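Local coordinates for protein phosphoethanolamine N-methyltransferase 1 (Haemonchus contortus, PDB 4KRG) that catalyses the S-adenosylmethionine-dependent N-methylation of phosphoethanolamine, a step in nematode phosphocholine biosynthesis, at residues Y201-S204 against M208-F211; E138-L143 against D250-L255; V312-L317 against V325-T330. One frame throughout, in Å; residues are numbered along the deposited sequence.

In the fold
Interactions 1 and 2 belong to the methyltransferase half that binds S-adenosylhomocysteine and phosphoethanolamine; interaction 3 lies across the chain's centre in the second half, its centre about 35 Å from that of interaction 1. Interaction 1 sits near the surface and mixes strand pairing with an indole-carboxylate bond. Interaction 2 is a buried seam between two helices, made by three aliphatic residues, I140 against L252 and L253. Interaction 3 is also buried, but there a helix start meets a strand through hydroxyl, methyl and water-mediated contacts. Along the chain interaction 1 falls inside the loop that interaction 2 closes, and the two touch where F211 packs on L143.

Interaction 1 (Y201-S204 against M208-F211); sequences YRDS and MWKF
Y201 and W209 pair across two antiparallel strands through both of their backbone bonds. Y201 N donates to W209 O at 3.0 Å, and W209 N returns a shorter but more bent bond to Y201 O at 2.7 Å. That same carbonyl oxygen also takes a CA-H...O contact, with M208 CA 3.3 Å from Y201 O. R202 and M208 form the next pair, a non-hydrogen-bonded one.

The side-chain hydrogen bond lies at the turn end. W209 NE1 donates to D203 OD2 at 3.0 Å, and the bond is fairly straight at 160°. The oxygen lies near the indole plane, yet the N-H reaches it from well above the carboxylate plane; the two planes are 51° apart. D203 sits just past the end of strand 200-202 in a beta hairpin whose second arm is strand 208-218. Its OD1 accepts from D205 N, an Asx turn, and also from K207 N, so one carboxylate grips the hairpin turn with one oxygen and the indole with the other. A chi1 of 70° tucks CG in over the main chain, flanked by N and C.

The remaining side-chain contacts divide between the faces of the hairpin. Y201 and W209 share one face, and Y201 CD2 stands 4.3 Å from W209 CD1, which meets the tyrosine ring at its edge. W209 also makes a cation-pi contact with K238. On the R202 face lies M208, a selenomethionine with two conformers; in one, SE approaches Y201 C and the methyl lies over the R202 guanidinium, both provisional details.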
loop_
_atom_site.group_PDB
_atom_site.type_symbol
_atom_site.label_atom_id
_atom_site.label_comp_id
_atom_site.label_asym_id
_atom_site.label_seq_id
_atom_site.Cartn_x
_atom_site.Cartn_y
_atom_site.Cartn_z
ATOM N N TYR A 201 -7.236 2.518 -20.157
ATOM C CA TYR A 201 -8.152 1.655 -20.898
ATOM C C TYR A 201 -9.186 2.455 -21.681
ATOM O O TYR A 201 -9.871 3.310 -21.115
ATOM C CB TYR A 201 -8.866 0.719 -19.923
ATOM C CG TYR A 201 -9.980 -0.113 -20.525
ATOM C CD1 TYR A 201 -9.707 -1.319 -21.149
ATOM C CD2 TYR A 201 -11.312 0.299 -20.451
ATOM C CE1 TYR A 201 -10.724 -2.085 -21.693
ATOM C CE2 TYR A 201 -12.333 -0.464 -20.992
ATOM C CZ TYR A 201 -12.033 -1.651 -21.611
ATOM O OH TYR A 201 -13.040 -2.413 -22.151
ATOM N N ARG A 202 -9.300 2.172 -22.977
ATOM C CA ARG A 202 -10.361 2.757 -23.787
ATOM C C ARG A 202 -11.523 1.781 -23.883
ATOM O O ARG A 202 -11.356 0.652 -24.349
ATOM C CB ARG A 202 -9.870 3.099 -25.194
ATOM C CG ARG A 202 -10.891 3.881 -26.012
ATOM C CD ARG A 202 -10.372 4.286 -27.396
ATOM N NE ARG A 202 -9.450 5.422 -27.355
ATOM C CZ ARG A 202 -9.819 6.701 -27.406
ATOM N NH1 ARG A 202 -11.101 7.021 -27.498
ATOM N NH2 ARG A 202 -8.907 7.663 -27.365
ATOM N N ASP A 203 -12.702 2.214 -23.448
ATOM C CA ASP A 203 -13.860 1.331 -23.468
ATOM C C ASP A 203 -14.510 1.251 -24.857
ATOM O O ASP A 203 -14.012 1.843 -25.817
ATOM C CB ASP A 203 -14.856 1.659 -22.331
ATOM C CG ASP A 203 -15.586 2.988 -22.516
ATOM O OD1 ASP A 203 -15.679 3.500 -23.648
ATOM O OD2 ASP A 203 -16.106 3.515 -21.510
ATOM N N SER A 204 -15.607 0.512 -24.965
ATOM C CA SER A 204 -16.245 0.292 -26.258
ATOM C C SER A 204 -16.863 1.565 -26.838
ATOM O O SER A 204 -17.130 1.642 -28.036
ATOM C CB SER A 204 -17.302 -0.804 -26.150
ATOM O OG SER A 204 -18.258 -0.484 -25.160
HETATM N N MSE A 208 -11.578 6.996 -22.373
HETATM C CA MSE A 208 -10.358 6.561 -21.701
HETATM C C MSE A 208 -10.536 6.533 -20.187
HETATM O O MSE A 208 -11.224 7.377 -19.617
HETATM C CB MSE A 208 -9.185 7.479 -22.057
HETATM C CG MSE A 208 -7.811 6.878 -21.779
HETATM SE SE MSE A 208 -7.441 5.342 -22.924
HETATM C CE MSE A 208 -7.994 6.169 -24.579
ATOM N N TRP A 209 -9.904 5.562 -19.539
ATOM C CA TRP A 209 -9.977 5.449 -18.094
ATOM C C TRP A 209 -8.616 5.191 -17.478
ATOM O O TRP A 209 -7.718 4.666 -18.130
ATOM C CB TRP A 209 -10.952 4.345 -17.702
ATOM C CG TRP A 209 -12.314 4.597 -18.244
ATOM C CD1 TRP A 209 -12.826 4.140 -19.420
ATOM C CD2 TRP A 209 -13.321 5.397 -17.636
ATOM N NE1 TRP A 209 -14.109 4.601 -19.580
ATOM C CE2 TRP A 209 -14.444 5.373 -18.498
ATOM C CE3 TRP A 209 -13.410 6.123 -16.450
ATOM C CZ2 TRP A 209 -15.621 6.053 -18.204
ATOM C CZ3 TRP A 209 -14.573 6.795 -16.158
ATOM C CH2 TRP A 209 -15.666 6.757 -17.031
ATOM N N LYS A 210 -8.468 5.584 -16.220
ATOM C CA LYS A 210 -7.289 5.244 -15.448
ATOM C C LYS A 210 -7.720 4.870 -14.046
ATOM O O LYS A 210 -8.871 5.077 -13.660
ATOM C CB LYS A 210 -6.291 6.402 -15.406
ATOM C CG LYS A 210 -6.789 7.653 -14.711
ATOM C CD LYS A 210 -5.736 8.748 -14.823
ATOM C CE LYS A 210 -6.269 10.081 -14.341
ATOM N NZ LYS A 210 -5.234 11.137 -14.468
ATOM N N PHE A 211 -6.788 4.307 -13.293
ATOM C CA PHE A 211 -7.030 3.936 -11.917
ATOM C C PHE A 211 -6.470 5.011 -11.001
ATOM O O PHE A 211 -5.355 5.485 -11.209
ATOM C CB PHE A 211 -6.349 2.601 -11.634
ATOM C CG PHE A 211 -7.169 1.401 -12.034
ATOM C CD1 PHE A 211 -8.529 1.351 -11.768
ATOM C CD2 PHE A 211 -6.577 0.325 -12.672
ATOM C CE1 PHE A 211 -9.284 0.248 -12.125
ATOM C CE2 PHE A 211 -7.322 -0.781 -13.030
ATOM C CZ PHE A 211 -8.675 -0.822 -12.760
#

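Interaction 2 (E138-L143 against D250-L255); sequences EVIEFL and DDLLNL
E138 OE1 is gripped twice, by a salt bridge from R13 NH2 and a hydrogen bond from S135 N, which ties down the start of the helix whose next turn makes this contact. A second salt bridge, D250 OD1 to R137 NH2, spans the two helices directly.

The contact itself is apolar, with no hydrogen bond across it, and I140 carries its whole side. This residue forks between two neighbouring leucines. The short branch, CG2, comes within 3.7 Å of L252 CD1. The long branch goes to L253, where I140 CD1 presses against the backbone, 3.6 Å from L253 CA. It also meets the leucine's end, with I140 CD1 and L253 CD1 3.7 Å apart. A chi1 of -63° sets CG2 anti to the backbone N and CG1 anti to the carbonyl carbon, which spreads the branches over both leucines.

Helix 136-149 belongs to the class I methyltransferase fold, following strand 122-126, and helix 249-271 packs across it. Helix 189-198 closes the group, its L195 touching I140 and its A198 touching L252, while at the end of the segment the backbone of L143 meets the ring of F211 on strand 208-218.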
loop_
_atom_site.group_PDB
_atom_site.type_symbol
_atom_site.label_atom_id
_atom_site.label_comp_id
_atom_site.label_asym_id
_atom_site.label_seq_id
_atom_site.Cartn_x
_atom_site.Cartn_y
_atom_site.Cartn_z
ATOM N N GLU A 138 -1.396 -12.457 -16.950
ATOM C CA GLU A 138 -2.753 -12.649 -16.445
ATOM C C GLU A 138 -3.203 -11.545 -15.484
ATOM O O GLU A 138 -4.370 -11.147 -15.501
ATOM C CB GLU A 138 -2.884 -14.019 -15.779
ATOM C CG GLU A 138 -2.794 -15.177 -16.759
ATOM C CD GLU A 138 -2.551 -16.515 -16.081
ATOM O OE1 GLU A 138 -2.235 -16.535 -14.869
ATOM O OE2 GLU A 138 -2.676 -17.551 -16.763
ATOM N N VAL A 139 -2.286 -11.065 -14.644
ATOM C CA VAL A 139 -2.580 -9.957 -13.739
ATOM C C VAL A 139 -3.024 -8.739 -14.542
ATOM O O VAL A 139 -4.040 -8.110 -14.233
ATOM C CB VAL A 139 -1.357 -9.588 -12.865
ATOM C CG1 VAL A 139 -1.588 -8.266 -12.145
ATOM C CG2 VAL A 139 -1.079 -10.681 -11.849
ATOM N N ILE A 140 -2.271 -8.424 -15.589
ATOM C CA ILE A 140 -2.585 -7.290 -16.447
ATOM C C ILE A 140 -3.926 -7.515 -17.143
ATOM O O ILE A 140 -4.780 -6.625 -17.177
ATOM C CB ILE A 140 -1.469 -7.049 -17.480
ATOM C CG1 ILE A 140 -0.167 -6.691 -16.760
ATOM C CG2 ILE A 140 -1.861 -5.940 -18.433
ATOM C CD1 ILE A 140 1.089 -6.909 -17.583
ATOM N N GLU A 141 -4.116 -8.720 -17.670
ATOM C CA GLU A 141 -5.357 -9.073 -18.344
ATOM C C GLU A 141 -6.536 -9.055 -17.377
ATOM O O GLU A 141 -7.625 -8.621 -17.734
ATOM C CB GLU A 141 -5.218 -10.430 -19.043
ATOM C CG GLU A 141 -4.235 -10.395 -20.211
ATOM C CD GLU A 141 -4.086 -11.735 -20.909
ATOM O OE1 GLU A 141 -3.596 -11.755 -22.060
ATOM O OE2 GLU A 141 -4.443 -12.770 -20.308
ATOM N N PHE A 142 -6.314 -9.508 -16.149
ATOM C CA PHE A 142 -7.353 -9.437 -15.131
ATOM C C PHE A 142 -7.751 -7.995 -14.856
ATOM O O PHE A 142 -8.933 -7.686 -14.727
ATOM C CB PHE A 142 -6.915 -10.104 -13.823
ATOM C CG PHE A 142 -7.864 -9.856 -12.681
ATOM C CD1 PHE A 142 -9.036 -10.591 -12.565
ATOM C CD2 PHE A 142 -7.602 -8.873 -11.743
ATOM C CE1 PHE A 142 -9.922 -10.360 -11.520
ATOM C CE2 PHE A 142 -8.480 -8.638 -10.700
ATOM C CZ PHE A 142 -9.642 -9.384 -10.588
ATOM N N LEU A 143 -6.761 -7.112 -14.764
ATOM C CA LEU A 143 -7.023 -5.720 -14.399
ATOM C C LEU A 143 -7.697 -4.929 -15.512
ATOM O O LEU A 143 -8.481 -4.021 -15.244
ATOM C CB LEU A 143 -5.742 -5.023 -13.946
ATOM C CG LEU A 143 -5.185 -5.532 -12.616
ATOM C CD1 LEU A 143 -3.793 -4.978 -12.373
ATOM C CD2 LEU A 143 -6.113 -5.179 -11.463
ATOM N N ASP A 250 1.171 -5.722 -23.983
ATOM C CA ASP A 250 2.602 -5.869 -24.226
ATOM C C ASP A 250 3.420 -4.714 -23.646
ATOM O O ASP A 250 4.502 -4.934 -23.101
ATOM C CB ASP A 250 2.879 -6.018 -25.724
ATOM C CG ASP A 250 2.412 -7.354 -26.277
ATOM O OD1 ASP A 250 2.443 -8.356 -25.533
ATOM O OD2 ASP A 250 2.019 -7.403 -27.459
ATOM N N ASP A 251 2.899 -3.495 -23.764
ATOM C CA ASP A 251 3.562 -2.304 -23.227
ATOM C C ASP A 251 3.594 -2.326 -21.701
ATOM O O ASP A 251 4.566 -1.901 -21.083
ATOM C CB ASP A 251 2.860 -1.025 -23.714
ATOM C CG ASP A 251 3.293 -0.602 -25.114
ATOM O OD1 ASP A 251 4.013 -1.370 -25.791
ATOM O OD2 ASP A 251 2.904 0.510 -25.539
ATOM N N LEU A 252 2.520 -2.821 -21.098
ATOM C CA LEU A 252 2.433 -2.926 -19.649
ATOM C C LEU A 252 3.289 -4.075 -19.143
ATOM O O LEU A 252 3.926 -3.968 -18.098
ATOM C CB LEU A 252 0.986 -3.132 -19.214
ATOM C CG LEU A 252 0.082 -1.906 -19.318
ATOM C CD1 LEU A 252 -1.381 -2.292 -19.143
ATOM C CD2 LEU A 252 0.489 -0.871 -18.285
ATOM N N LEU A 253 3.310 -5.168 -19.898
ATOM C CA LEU A 253 4.057 -6.365 -19.516
ATOM C C LEU A 253 5.560 -6.112 -19.445
ATOM O O LEU A 253 6.226 -6.552 -18.509
ATOM C CB LEU A 253 3.743 -7.523 -20.471
ATOM C CG LEU A 253 4.238 -8.909 -20.056
ATOM C CD1 LEU A 253 3.717 -9.299 -18.685
ATOM C CD2 LEU A 253 3.842 -9.955 -21.083
ATOM N N ASN A 254 6.090 -5.390 -20.422
ATOM C CA ASN A 254 7.498 -5.014 -20.399
ATOM C C ASN A 254 7.865 -4.303 -19.107
ATOM O O ASN A 254 8.882 -4.600 -18.485
ATOM C CB ASN A 254 7.828 -4.097 -21.569
ATOM C CG ASN A 254 9.262 -3.616 -21.539
ATOM O OD1 ASN A 254 10.181 -4.389 -21.259
ATOM N ND2 ASN A 254 9.461 -2.331 -21.807
ATOM N N LEU A 255 7.025 -3.358 -18.710
ATOM C CA LEU A 255 7.270 -2.598 -17.500
ATOM C C LEU A 255 7.143 -3.461 -16.250
ATOM O O LEU A 255 8.028 -3.474 -15.396
ATOM C CB LEU A 255 6.312 -1.414 -17.430
ATOM C CG LEU A 255 6.478 -0.397 -18.553
ATOM C CD1 LEU A 255 5.404 0.651 -18.466
ATOM C CD2 LEU A 255 7.840 0.253 -18.468
#

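Interaction 3 (V312-L317 against V325-T330); sequences VNSHLL and VWNVET. With BOG (octyl beta-D-glucopyranoside), chain F.
L317 touches V325 with one branch and a detergent molecule with the other. Its CD2 lies 3.9 Å from V325 CG2, the two side chains crossing at about a right angle, while L317 CD1 is 4.0 Å from C8', the end of the octyl tail of octyl beta-D-glucopyranoside. A chi1 of -168°, with CG anti to the backbone N, sends the leucine between the two. The same tail runs on past L316, whose CD2 is 3.6 Å from detergent C6'.

The segments are the helix start and second strand of a beta-alpha-beta unit, strand 297-302, helix 314-321 and strand 324-329. Its sheet, with strand 458-465 running antiparallel between 400-408 and 428-432, fits the class I methyltransferase fold, here in the half that does not hold the S-adenosylhomocysteine.

S314 points from the first turn of the helix toward the strand. Its OG sits 3.5 Å from V325 CG1 and lies alongside N327, 3.6 Å from N327 CB, a buried hydroxyl set against a valine methyl and the N327 side chain. V300 of strand 297-302 also lies against both S314 and N327.

Before S314 the chain is folded tightly. N313 centres an inverse gamma turn and caps the helix, its OD1 accepting from L316 N in a fairly straight bond that arrives from above the amide plane. N313 ND2 hydrogen-bonds to D280 OD2.

Past N327, R304 and S338 both bind E329 OE2. A water also donates to E329 OE2 at 3.0 Å and reaches back to V312 O through a weak bond of 3.4 Å.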
loop_
_atom_site.group_PDB
_atom_site.type_symbol
_atom_site.label_atom_id
_atom_site.label_comp_id
_atom_site.label_asym_id
_atom_site.label_seq_id
_atom_site.Cartn_x
_atom_site.Cartn_y
_atom_site.Cartn_z
ATOM N N VAL A 312 12.683 10.993 7.258
ATOM C CA VAL A 312 12.649 10.950 8.711
ATOM C C VAL A 312 12.892 9.517 9.145
ATOM O O VAL A 312 12.312 8.589 8.576
ATOM C CB VAL A 312 11.260 11.384 9.232
ATOM C CG1 VAL A 312 11.151 11.173 10.735
ATOM C CG2 VAL A 312 10.972 12.827 8.866
ATOM N N ASN A 313 13.754 9.330 10.138
ATOM C CA ASN A 313 14.033 8.001 10.663
ATOM C C ASN A 313 12.941 7.628 11.656
ATOM O O ASN A 313 13.095 7.803 12.869
ATOM C CB ASN A 313 15.407 7.974 11.330
ATOM C CG ASN A 313 15.859 6.582 11.692
ATOM O OD1 ASN A 313 15.064 5.639 11.713
ATOM N ND2 ASN A 313 17.150 6.442 11.984
ATOM N N SER A 314 11.834 7.121 11.124
ATOM C CA SER A 314 10.649 6.852 11.924
ATOM C C SER A 314 10.884 5.772 12.973
ATOM O O SER A 314 10.253 5.774 14.032
ATOM C CB SER A 314 9.468 6.494 11.017
ATOM O OG SER A 314 9.021 7.638 10.309
ATOM N N HIS A 315 11.791 4.846 12.682
ATOM C CA HIS A 315 12.125 3.829 13.660
ATOM C C HIS A 315 12.847 4.438 14.848
ATOM O O HIS A 315 12.544 4.111 15.990
ATOM C CB HIS A 315 12.912 2.684 13.029
ATOM C CG HIS A 315 12.038 1.670 12.360
ATOM N ND1 HIS A 315 11.693 1.743 11.030
ATOM C CD2 HIS A 315 11.409 0.577 12.856
ATOM C CE1 HIS A 315 10.899 0.734 10.727
ATOM N NE2 HIS A 315 10.710 0.008 11.816
ATOM N N LEU A 316 13.778 5.345 14.583
ATOM C CA LEU A 316 14.475 6.030 15.663
ATOM C C LEU A 316 13.515 6.936 16.434
ATOM O O LEU A 316 13.606 7.063 17.657
ATOM C CB LEU A 316 15.651 6.837 15.115
ATOM C CG LEU A 316 16.450 7.591 16.173
ATOM C CD1 LEU A 316 17.129 6.596 17.099
ATOM C CD2 LEU A 316 17.463 8.497 15.517
ATOM N N LEU A 317 12.588 7.558 15.714
ATOM C CA LEU A 317 11.570 8.378 16.346
ATOM C C LEU A 317 10.788 7.551 17.358
ATOM O O LEU A 317 10.740 7.890 18.530
ATOM C CB LEU A 317 10.631 8.957 15.295
ATOM C CG LEU A 317 9.701 10.054 15.798
ATOM C CD1 LEU A 317 10.508 11.230 16.284
ATOM C CD2 LEU A 317 8.758 10.493 14.688
ATOM N N VAL A 325 4.168 5.622 15.110
ATOM C CA VAL A 325 4.420 6.488 13.966
ATOM C C VAL A 325 3.691 5.987 12.723
ATOM O O VAL A 325 3.707 4.790 12.432
ATOM C CB VAL A 325 5.940 6.602 13.649
ATOM C CG1 VAL A 325 6.170 7.430 12.390
ATOM C CG2 VAL A 325 6.709 7.193 14.815
ATOM N N TRP A 326 3.029 6.907 12.023
ATOM C CA TRP A 326 2.546 6.664 10.672
ATOM C C TRP A 326 3.339 7.542 9.708
ATOM O O TRP A 326 3.290 8.767 9.789
ATOM C CB TRP A 326 1.055 6.977 10.548
ATOM C CG TRP A 326 0.545 6.745 9.161
ATOM C CD1 TRP A 326 0.530 7.637 8.132
ATOM C CD2 TRP A 326 -0.013 5.528 8.657
ATOM N NE1 TRP A 326 -0.011 7.051 7.009
ATOM C CE2 TRP A 326 -0.353 5.761 7.302
ATOM C CE3 TRP A 326 -0.270 4.274 9.209
ATOM C CZ2 TRP A 326 -0.937 4.775 6.502
ATOM C CZ3 TRP A 326 -0.850 3.300 8.416
ATOM C CH2 TRP A 326 -1.176 3.555 7.074
ATOM N N ASN A 327 4.068 6.909 8.797
ATOM C CA ASN A 327 4.954 7.611 7.886
ATOM C C ASN A 327 4.434 7.438 6.468
ATOM O O ASN A 327 4.360 6.319 5.954
ATOM C CB ASN A 327 6.370 7.042 8.024
ATOM C CG ASN A 327 7.411 7.756 7.157
ATOM O OD1 ASN A 327 7.096 8.469 6.198
ATOM N ND2 ASN A 327 8.668 7.534 7.486
ATOM N N VAL A 328 4.074 8.556 5.850
ATOM C CA VAL A 328 3.558 8.581 4.483
ATOM C C VAL A 328 4.714 8.678 3.501
ATOM O O VAL A 328 5.592 9.524 3.664
ATOM C CB VAL A 328 2.655 9.812 4.265
ATOM C CG1 VAL A 328 2.048 9.797 2.875
ATOM C CG2 VAL A 328 1.562 9.860 5.319
ATOM N N GLU A 329 4.721 7.804 2.497
ATOM C CA GLU A 329 5.685 7.871 1.399
ATOM C C GLU A 329 4.906 8.157 0.112
ATOM O O GLU A 329 3.746 7.757 -0.015
ATOM C CB GLU A 329 6.448 6.543 1.272
ATOM C CG GLU A 329 7.166 6.077 2.548
ATOM C CD GLU A 329 8.608 6.567 2.641
ATOM O OE1 GLU A 329 8.997 7.472 1.870
ATOM O OE2 GLU A 329 9.364 6.046 3.487
ATOM N N THR A 330 5.527 8.843 -0.843
ATOM C CA THR A 330 4.863 9.104 -2.121
ATOM C C THR A 330 5.601 8.483 -3.307
ATOM O O THR A 330 5.110 8.513 -4.431
ATOM C CB THR A 330 4.649 10.608 -2.383
ATOM O OG1 THR A 330 5.916 11.248 -2.576
ATOM C CG2 THR A 330 3.926 11.256 -1.220
HETATM C C1 BOG F . 15.122 11.293 23.808
HETATM O O1 BOG F . 16.294 11.337 23.063
HETATM C C2 BOG F . 15.235 10.208 24.863
HETATM O O2 BOG F . 15.315 8.946 24.211
HETATM C C3 BOG F . 14.086 10.211 25.812
HETATM O O3 BOG F . 14.354 9.242 26.867
HETATM C C4 BOG F . 13.854 11.556 26.418
HETATM O O4 BOG F . 12.634 11.548 27.191
HETATM C C5 BOG F . 13.732 12.641 25.359
HETATM O O5 BOG F . 14.870 12.636 24.414
HETATM C C6 BOG F . 13.679 13.942 26.031
HETATM O O6 BOG F . 12.486 14.583 25.675
HETATM C "C1'" BOG F . 16.070 11.493 21.658
HETATM C "C2'" BOG F . 17.405 11.341 20.870
HETATM C "C3'" BOG F . 17.251 11.763 19.410
HETATM C "C4'" BOG F . 16.182 11.267 18.652
HETATM C "C5'" BOG F . 15.529 12.112 17.517
HETATM C "C6'" BOG F . 15.382 11.317 16.211
HETATM C "C7'" BOG F . 14.635 12.087 15.091
HETATM C "C8'" BOG F . 13.919 11.171 14.154
HETATM O O HOH W 1 10.751 7.426 5.774
#